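Local coordinates for protein aminotransferase, class III (Thermomicrobium roseum, PDB 6IO1) that acts as a thermostable (S)-enantioselective omega-transaminase of the class-III family, a pyridoxal-phosphate enzyme captured here with its cofactor in the pyridoxamine form, at residues Arg367-Glu372 / Ala445-Leu450; Met379-Val384 / Gly421-Pro426; Ile413-Thr418 / Asp436-Gly441. One frame throughout, in Å; residues are numbered along the deposited sequence.

Contact 1: residues Arg367-Glu372 / Ala445-Leu450; sequences RPYVGE and ALSDVL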
loop_
_atom_site.group_PDB
_atom_site.type_symbol
_atom_site.label_atom_id
_atom_site.label_comp_id
_atom_site.label_asym_id
_atom_site.label_seq_id
_atom_site.Cartn_x
_atom_site.Cartn_y
_atom_site.Cartn_z
ATOM N N ARG B 367 20.723 -30.267 20.093
ATOM C CA ARG B 367 20.462 -29.608 21.361
ATOM C C ARG B 367 19.079 -29.982 21.893
ATOM O O ARG B 367 18.137 -30.172 21.119
ATOM C CB ARG B 367 20.576 -28.096 21.198
ATOM C CG ARG B 367 21.884 -27.686 20.536
ATOM C CD ARG B 367 22.089 -26.184 20.503
ATOM N NE ARG B 367 23.390 -25.852 19.931
ATOM C CZ ARG B 367 23.990 -24.674 20.057
ATOM N NH1 ARG B 367 23.410 -23.699 20.744
ATOM N NH2 ARG B 367 25.176 -24.471 19.497
ATOM N N PRO B 368 18.933 -30.098 23.217
ATOM C CA PRO B 368 17.638 -30.519 23.778
ATOM C C PRO B 368 16.516 -29.516 23.571
ATOM O O PRO B 368 15.345 -29.898 23.696
ATOM C CB PRO B 368 17.942 -30.708 25.273
ATOM C CG PRO B 368 19.161 -29.893 25.529
ATOM C CD PRO B 368 19.955 -29.900 24.257
ATOM N N TYR B 369 16.820 -28.257 23.265
ATOM C CA TYR B 369 15.799 -27.225 23.149
ATOM C C TYR B 369 15.453 -26.876 21.705
ATOM O O TYR B 369 14.704 -25.922 21.474
ATOM C CB TYR B 369 16.228 -25.963 23.904
ATOM C CG TYR B 369 17.653 -25.519 23.654
ATOM C CD1 TYR B 369 18.005 -24.869 22.479
ATOM C CD2 TYR B 369 18.643 -25.735 24.604
ATOM C CE1 TYR B 369 19.304 -24.454 22.252
ATOM C CE2 TYR B 369 19.945 -25.324 24.386
ATOM C CZ TYR B 369 20.270 -24.685 23.210
ATOM O OH TYR B 369 21.564 -24.274 22.991
ATOM N N VAL B 370 15.974 -27.620 20.734
ATOM C CA VAL B 370 15.687 -27.389 19.321
ATOM C C VAL B 370 14.738 -28.486 18.857
ATOM O O VAL B 370 15.132 -29.651 18.731
ATOM C CB VAL B 370 16.964 -27.358 18.473
ATOM C CG1 VAL B 370 16.616 -27.375 16.992
ATOM C CG2 VAL B 370 17.789 -26.127 18.812
ATOM N N GLY B 371 13.480 -28.117 18.610
ATOM C CA GLY B 371 12.505 -29.103 18.172
ATOM C C GLY B 371 12.712 -29.537 16.733
ATOM O O GLY B 371 12.824 -30.732 16.443
ATOM N N GLU B 372 12.761 -28.578 15.811
ATOM C CA GLU B 372 12.924 -28.897 14.399
ATOM C C GLU B 372 13.581 -27.730 13.675
ATOM O O GLU B 372 13.272 -26.566 13.940
ATOM C CB GLU B 372 11.578 -29.225 13.738
ATOM C CG GLU B 372 11.672 -29.444 12.233
ATOM C CD GLU B 372 10.343 -29.790 11.601
ATOM O OE1 GLU B 372 9.591 -28.858 11.263
ATOM O OE2 GLU B 372 10.052 -30.994 11.434
ATOM N N ALA B 445 23.934 -17.382 19.954
ATOM C CA ALA B 445 22.780 -16.655 20.537
ATOM C C ALA B 445 21.883 -17.640 21.295
ATOM O O ALA B 445 21.461 -17.314 22.421
ATOM C CB ALA B 445 22.020 -15.952 19.440
ATOM N N LEU B 446 21.641 -18.815 20.706
ATOM C CA LEU B 446 20.826 -19.849 21.333
ATOM C C LEU B 446 21.477 -20.348 22.615
ATOM O O LEU B 446 20.798 -20.558 23.629
ATOM C CB LEU B 446 20.602 -21.007 20.361
ATOM C CG LEU B 446 19.561 -20.814 19.254
ATOM C CD1 LEU B 446 19.762 -21.843 18.150
ATOM C CD2 LEU B 446 18.150 -20.898 19.817
ATOM N N SER B 447 22.799 -20.541 22.589
ATOM C CA SER B 447 23.515 -20.947 23.795
ATOM C C SER B 447 23.431 -19.876 24.878
ATOM O O SER B 447 23.292 -20.191 26.064
ATOM C CB SER B 447 24.972 -21.259 23.459
ATOM O OG SER B 447 25.070 -22.423 22.658
ATOM N N ASP B 448 23.538 -18.604 24.493
ATOM C CA ASP B 448 23.448 -17.525 25.472
ATOM C C ASP B 448 22.109 -17.555 26.192
ATOM O O ASP B 448 22.045 -17.434 27.421
ATOM C CB ASP B 448 23.657 -16.171 24.795
ATOM C CG ASP B 448 25.022 -16.040 24.162
ATOM O OD1 ASP B 448 25.938 -16.791 24.557
ATOM O OD2 ASP B 448 25.180 -15.183 23.266
ATOM N N VAL B 449 21.023 -17.729 25.440
ATOM C CA VAL B 449 19.707 -17.633 26.066
ATOM C C VAL B 449 19.364 -18.908 26.831
ATOM O O VAL B 449 18.836 -18.847 27.947
ATOM C CB VAL B 449 18.634 -17.295 25.019
ATOM C CG1 VAL B 449 17.258 -17.370 25.653
ATOM C CG2 VAL B 449 18.880 -15.910 24.447
ATOM N N LEU B 450 19.660 -20.080 26.264
ATOM C CA LEU B 450 19.183 -21.330 26.837
ATOM C C LEU B 450 20.284 -22.267 27.317
ATOM O O LEU B 450 19.960 -23.325 27.867
ATOM C CB LEU B 450 18.308 -22.077 25.816
ATOM C CG LEU B 450 17.224 -21.235 25.136
ATOM C CD1 LEU B 450 16.846 -21.814 23.781
ATOM C CD2 LEU B 450 16.000 -21.113 26.027
#

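Contact 2: residues Met379-Val384 / Gly421-Pro426; sequences MLLVEV and GIVMAP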
loop_
_atom_site.group_PDB
_atom_site.type_symbol
_atom_site.label_atom_id
_atom_site.label_comp_id
_atom_site.label_asym_id
_atom_site.label_seq_id
_atom_site.Cartn_x
_atom_site.Cartn_y
_atom_site.Cartn_z
ATOM N N MET B 379 14.747 -19.637 2.854
ATOM C CA MET B 379 13.808 -19.484 3.959
ATOM C C MET B 379 14.089 -20.573 4.986
ATOM O O MET B 379 13.936 -21.759 4.683
ATOM C CB MET B 379 12.366 -19.576 3.462
ATOM C CG MET B 379 12.039 -18.641 2.311
ATOM S SD MET B 379 10.400 -18.934 1.621
ATOM C CE MET B 379 9.388 -18.832 3.095
ATOM N N LEU B 380 14.501 -20.187 6.196
ATOM C CA LEU B 380 14.866 -21.183 7.195
ATOM C C LEU B 380 14.297 -20.805 8.555
ATOM O O LEU B 380 14.121 -19.625 8.866
ATOM C CB LEU B 380 16.389 -21.351 7.289
ATOM C CG LEU B 380 17.088 -21.808 6.005
ATOM C CD1 LEU B 380 17.877 -20.665 5.382
ATOM C CD2 LEU B 380 17.984 -23.008 6.265
ATOM N N LEU B 381 14.019 -21.827 9.366
ATOM C CA LEU B 381 13.483 -21.632 10.704
ATOM C C LEU B 381 14.028 -22.695 11.649
ATOM O O LEU B 381 14.092 -23.883 11.307
ATOM C CB LEU B 381 11.949 -21.672 10.710
ATOM C CG LEU B 381 11.258 -21.199 11.995
ATOM C CD1 LEU B 381 9.988 -20.446 11.667
ATOM C CD2 LEU B 381 10.948 -22.361 12.925
ATOM N N VAL B 382 14.420 -22.241 12.836
ATOM C CA VAL B 382 14.790 -23.079 13.969
ATOM C C VAL B 382 13.683 -22.930 15.003
ATOM O O VAL B 382 13.544 -21.863 15.619
ATOM C CB VAL B 382 16.150 -22.675 14.555
ATOM C CG1 VAL B 382 16.482 -23.530 15.771
ATOM C CG2 VAL B 382 17.243 -22.772 13.501
ATOM N N GLU B 383 12.874 -23.977 15.173
ATOM C CA GLU B 383 11.785 -23.979 16.140
ATOM C C GLU B 383 12.322 -24.409 17.499
ATOM O O GLU B 383 12.888 -25.499 17.632
ATOM C CB GLU B 383 10.661 -24.911 15.688
ATOM C CG GLU B 383 9.525 -25.036 16.692
ATOM C CD GLU B 383 8.245 -25.554 16.069
ATOM O OE1 GLU B 383 8.166 -25.613 14.824
ATOM O OE2 GLU B 383 7.312 -25.900 16.826
ATOM N N VAL B 384 12.144 -23.554 18.502
ATOM C CA VAL B 384 12.682 -23.776 19.837
ATOM C C VAL B 384 11.576 -24.311 20.736
ATOM O O VAL B 384 10.454 -23.790 20.734
ATOM C CB VAL B 384 13.284 -22.482 20.411
ATOM C CG1 VAL B 384 13.635 -22.656 21.880
ATOM C CG2 VAL B 384 14.512 -22.073 19.609
ATOM N N GLY B 421 10.940 -19.312 17.913
ATOM C CA GLY B 421 12.317 -19.558 17.534
ATOM C C GLY B 421 12.961 -18.494 16.670
ATOM O O GLY B 421 12.715 -17.296 16.848
ATOM N N ILE B 422 13.804 -18.924 15.732
ATOM C CA ILE B 422 14.595 -18.016 14.906
ATOM C C ILE B 422 14.268 -18.255 13.437
ATOM O O ILE B 422 14.254 -19.400 12.975
ATOM C CB ILE B 422 16.104 -18.187 15.166
ATOM C CG1 ILE B 422 16.441 -17.804 16.608
ATOM C CG2 ILE B 422 16.916 -17.352 14.190
ATOM C CD1 ILE B 422 17.906 -17.951 16.956
ATOM N N VAL B 423 13.968 -17.166 12.722
ATOM C CA VAL B 423 13.622 -17.234 11.270
ATOM C C VAL B 423 14.710 -16.490 10.491
ATOM O O VAL B 423 15.001 -15.332 10.846
ATOM C CB VAL B 423 12.229 -16.634 10.999
ATOM C CG1 VAL B 423 11.839 -16.759 9.534
ATOM C CG2 VAL B 423 11.165 -17.257 11.891
ATOM N N MET B 424 15.274 -17.133 9.464
ATOM C CA MET B 424 16.360 -16.506 8.665
ATOM C C MET B 424 15.968 -16.429 7.185
ATOM O O MET B 424 15.555 -17.461 6.623
ATOM C CB MET B 424 17.653 -17.316 8.798
ATOM C CG MET B 424 18.263 -17.253 10.184
ATOM S SD MET B 424 19.382 -18.638 10.509
ATOM C CE MET B 424 18.202 -19.972 10.704
ATOM N N ALA B 425 16.115 -15.240 6.591
ATOM C CA ALA B 425 15.856 -15.015 5.167
ATOM C C ALA B 425 16.963 -14.133 4.602
ATOM O O ALA B 425 16.735 -12.973 4.247
ATOM C CB ALA B 425 14.481 -14.378 4.957
ATOM N N PRO B 426 18.201 -14.661 4.483
ATOM C CA PRO B 426 19.355 -13.876 4.020
ATOM C C PRO B 426 19.329 -13.487 2.534
ATOM O O PRO B 426 18.603 -14.103 1.775
ATOM C CB PRO B 426 20.549 -14.801 4.295
ATOM C CG PRO B 426 19.960 -16.190 4.219
ATOM C CD PRO B 426 18.563 -16.047 4.789
#

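Contact 3: residues Ile413-Thr418 / Asp436-Gly441; sequences IIVRCT and DVLIEG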
loop_
_atom_site.group_PDB
_atom_site.type_symbol
_atom_site.label_atom_id
_atom_site.label_comp_id
_atom_site.label_asym_id
_atom_site.label_seq_id
_atom_site.Cartn_x
_atom_site.Cartn_y
_atom_site.Cartn_z
ATOM N N ILE B 413 24.289 -10.321 14.564
ATOM C CA ILE B 413 23.395 -10.856 13.494
ATOM C C ILE B 413 21.966 -10.344 13.693
ATOM O O ILE B 413 21.489 -10.324 14.842
ATOM C CB ILE B 413 23.440 -12.391 13.360
ATOM C CG1 ILE B 413 22.621 -13.089 14.445
ATOM C CG2 ILE B 413 24.868 -12.907 13.287
ATOM C CD1 ILE B 413 22.106 -14.442 14.028
ATOM N N ILE B 414 21.326 -9.948 12.594
ATOM C CA ILE B 414 19.904 -9.512 12.636
ATOM C C ILE B 414 19.075 -10.625 11.989
ATOM O O ILE B 414 19.220 -10.847 10.778
ATOM C CB ILE B 414 19.722 -8.162 11.917
ATOM C CG1 ILE B 414 20.414 -7.027 12.677
ATOM C CG2 ILE B 414 18.248 -7.874 11.682
ATOM C CD1 ILE B 414 20.457 -5.727 11.923
ATOM N N VAL B 415 18.245 -11.284 12.796
ATOM C CA VAL B 415 17.349 -12.396 12.362
ATOM C C VAL B 415 16.000 -12.216 13.067
ATOM O O VAL B 415 15.943 -11.463 14.055
ATOM C CB VAL B 415 17.958 -13.779 12.659
ATOM C CG1 VAL B 415 19.128 -14.095 11.744
ATOM C CG2 VAL B 415 18.361 -13.917 14.117
ATOM N N ARG B 416 14.950 -12.861 12.560
ATOM C CA ARG B 416 13.635 -12.707 13.165
ATOM C C ARG B 416 13.525 -13.626 14.375
ATOM O O ARG B 416 13.587 -14.848 14.235
ATOM C CB ARG B 416 12.545 -13.013 12.143
ATOM C CG ARG B 416 11.149 -12.967 12.714
ATOM C CD ARG B 416 10.763 -11.547 13.083
ATOM N NE ARG B 416 9.425 -11.475 13.661
ATOM C CZ ARG B 416 9.148 -10.936 14.844
ATOM N NH1 ARG B 416 10.118 -10.424 15.588
ATOM N NH2 ARG B 416 7.898 -10.913 15.286
ATOM N N CYS B 417 13.370 -13.052 15.561
ATOM C CA CYS B 417 13.249 -13.835 16.782
ATOM C C CYS B 417 11.816 -13.748 17.290
ATOM O O CYS B 417 11.298 -12.649 17.514
ATOM C CB CYS B 417 14.237 -13.347 17.844
ATOM S SG CYS B 417 15.970 -13.511 17.346
ATOM N N THR B 418 11.185 -14.902 17.470
ATOM C CA THR B 418 9.783 -15.016 17.843
ATOM C C THR B 418 9.646 -15.998 18.992
ATOM O O THR B 418 10.583 -16.742 19.300
ATOM C CB THR B 418 8.947 -15.494 16.641
ATOM O OG1 THR B 418 9.139 -16.902 16.450
ATOM C CG2 THR B 418 9.333 -14.756 15.366
ATOM N N ASP B 436 28.619 -19.137 7.287
ATOM C CA ASP B 436 29.230 -19.600 8.531
ATOM C C ASP B 436 29.085 -18.562 9.632
ATOM O O ASP B 436 28.851 -18.906 10.800
ATOM C CB ASP B 436 30.709 -19.908 8.314
ATOM C CG ASP B 436 30.928 -21.169 7.528
ATOM O OD1 ASP B 436 29.986 -21.982 7.433
ATOM O OD2 ASP B 436 32.050 -21.361 7.014
ATOM N N VAL B 437 29.242 -17.285 9.279
ATOM C CA VAL B 437 29.040 -16.217 10.253
ATOM C C VAL B 437 27.627 -16.289 10.813
ATOM O O VAL B 437 27.418 -16.291 12.033
ATOM C CB VAL B 437 29.327 -14.846 9.612
ATOM C CG1 VAL B 437 28.902 -13.726 10.546
ATOM C CG2 VAL B 437 30.798 -14.734 9.247
ATOM N N LEU B 438 26.642 -16.412 9.919
ATOM C CA LEU B 438 25.247 -16.479 10.337
ATOM C C LEU B 438 24.998 -17.698 11.216
ATOM O O LEU B 438 24.351 -17.601 12.270
ATOM C CB LEU B 438 24.342 -16.499 9.103
ATOM C CG LEU B 438 22.838 -16.698 9.292
ATOM C CD1 LEU B 438 22.274 -15.624 10.187
ATOM C CD2 LEU B 438 22.125 -16.698 7.957
ATOM N N ILE B 439 25.530 -18.854 10.810
ATOM C CA ILE B 439 25.289 -20.090 11.552
ATOM C C ILE B 439 25.849 -19.978 12.962
ATOM O O ILE B 439 25.186 -20.307 13.956
ATOM C CB ILE B 439 25.861 -21.307 10.796
ATOM C CG1 ILE B 439 25.107 -21.523 9.485
ATOM C CG2 ILE B 439 25.576 -22.548 11.554
ATOM C CD1 ILE B 439 25.929 -22.255 8.441
ATOM N N GLU B 440 27.118 -19.561 13.041
ATOM C CA GLU B 440 27.848 -19.461 14.336
ATOM C C GLU B 440 27.142 -18.454 15.248
ATOM O O GLU B 440 26.969 -18.763 16.444
ATOM C CB GLU B 440 29.298 -19.040 14.087
ATOM C CG GLU B 440 30.114 -20.089 13.355
ATOM C CD GLU B 440 30.310 -21.389 14.118
ATOM O OE1 GLU B 440 29.884 -21.456 15.288
ATOM O OE2 GLU B 440 30.888 -22.329 13.541
ATOM N N GLY B 441 26.722 -17.317 14.692
ATOM C CA GLY B 441 26.006 -16.318 15.474
ATOM C C GLY B 441 24.715 -16.879 16.044
ATOM O O GLY B 441 24.418 -16.687 17.228
#

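Contact 1: residues Arg367-Glu372 / Ala445-Leu450
Y369 and L450 make the tightly packed half of this contact, where the turn entering strand 370-376 meets the final turn of helix 432-450. L450 CB stands 3.9 Å from the centroid of the Y369 ring and 13° off its normal, which qualifies as a CH-pi contact. On the same face L450 CD1 comes within 3.5 Å of Y369 CD1, while R367 CB lies over the opposite face, toward the rim. A chi1 of 46° sets Y369 CG between its backbone N and carbonyl carbon and presents the ring to the helix; L446 CB then meets Y369 CE1 obliquely at 4.1 Å. The looser half is polar and partly exposed. R367 NH1 donates to Y369 OH at 3.0 Å, the hydroxyl lying 24° out of the guanidinium plane, and the same NH1 is 2.8 Å from S447 OG; both NH1 and OG also bond A443 O. A serine in place of Y369 would probably open a gap between R367 CB and L450 and leave R367 NH1 without this acceptor. V384 of strand 379-384 packs on L446 and L450, and helix 400-410 covers V449 and L450 through L404, A407 and L400.

Contact 2: residues Met379-Val384 / Gly421-Pro426
Residues L380 to E383 pair with G421 to M424 as antiparallel strands, inside the mixed sheet of the smaller domain expected for a fold-type I aminotransferase. The axes of the two short strand segments make an angle of 175° and approach to 4.7 Å, and four backbone hydrogen bonds fix the register. Two of these close the L380-M424 pair, with M424 N donating to L380 O at 2.8 Å and an N-H...O angle of 171°. The other two close the V382-I422 pair, where V382 N reaches I422 O at 2.8 Å and I422 N returns a bond lying in the carbonyl plane of V382. L381 and V423 occupy the non-hydrogen-bonded position between them, with their side chains on one face.

Traced outward, the L381 side chain first sets CB 4.0 Å from I422 O. Chi1 of -168° turns CG away from the residue's own N, bringing it 3.6 Å from the same I422 O. At the tip, L381 CD1 meets V423 CG2 at 3.4 Å, closer than ordinary van der Waals contact, so this pair is pressed together. On the opposite face, formed by L380, V382, I422 and M424, the contacts are of ordinary length: M424 CE, on a chain bent at its last torsion, rests 4.1 Å from V382 CG2 and touches L380 CB as well.

That face is covered by helix 432-450 through V442 and by helix 346-361 through L357, L358 and L361, while W61 packs on M379, V423 and A425. The M379 side chain itself lies about 8 Å from the bound cofactor. At the other end G421, with no side chain, lets the backbones come close: G421 CA makes a CA-H...O contact with V382 O at 3.2 Å.

Contact 3: residues Ile413-Thr418 / Asp436-Gly441
G441 N donates to V437 O at 2.9 Å, a regular helical bond that ties together two residues touching I413 from across the contact. This is alpha/beta layer packing: helix 432-450 lies on the sheet, over the antiparallel hairpin of strands 413-418 and 421-424 that precedes it in the chain. Between the segments themselves the contact is apolar, and its modest buried surface of 172 Å² comes largely from I413, L438 and G441.

I413 is the main wedge. Its CB points to the helix, and a chi1 of 78° places CG1 between the backbone N and the carbonyl carbon, from where CD1 rests against the helix backbone, 4.1 Å from G441 C. The other branch, I413 CG2, faces V437 O more distantly at 4.4 Å. G441 makes this approach possible: a CB built there would sit only 2.7 Å from I413 CG2, so the missing side chain leaves the place that the isoleucine uses.

L438 meets the strand differently. Its CB does not aim straight at the sheet, but with CG anti to the backbone N (chi1 174°) and chi2 at 58° its CD1 turns back toward the strand. I413 and L438 cross at about a right angle, with I413 CD1 and L438 CD1 4.0 Å apart. T408 of helix 400-410 packs on both I413 and V415, M424 of the neighbouring strand on V415 and L438. Farther along the strand, R416 is packed by F90 of the second subunit. The closest touch between the two segments is V415 CG1 against L438 CD1, at 3.8 Å.

Overall arrangement
All three contacts belong to one sheet and its covering helix. Contact 2 is the core: its touching residues are all buried, and it relies on backbone hydrogen bonds between strands. Contacts 1 and 3 share helix 432-450, which meets the outermost strand 370-376 in contact 1 and the central strand 413-418 in contact 3; contact 3 is mostly buried and wholly apolar across its segments, whereas contact 1, farthest from the chain centre, adds arginine, serine and tyrosine polar groups at a partly exposed margin. The contacts are physically continuous. G371 N lies 2.9 Å from E383 O, consistent with a hydrogen bond at a classic beta bulge between contacts 1 and 2, and V423 N lies 2.8 Å from R416 O, probably bonding contact 2 to contact 3.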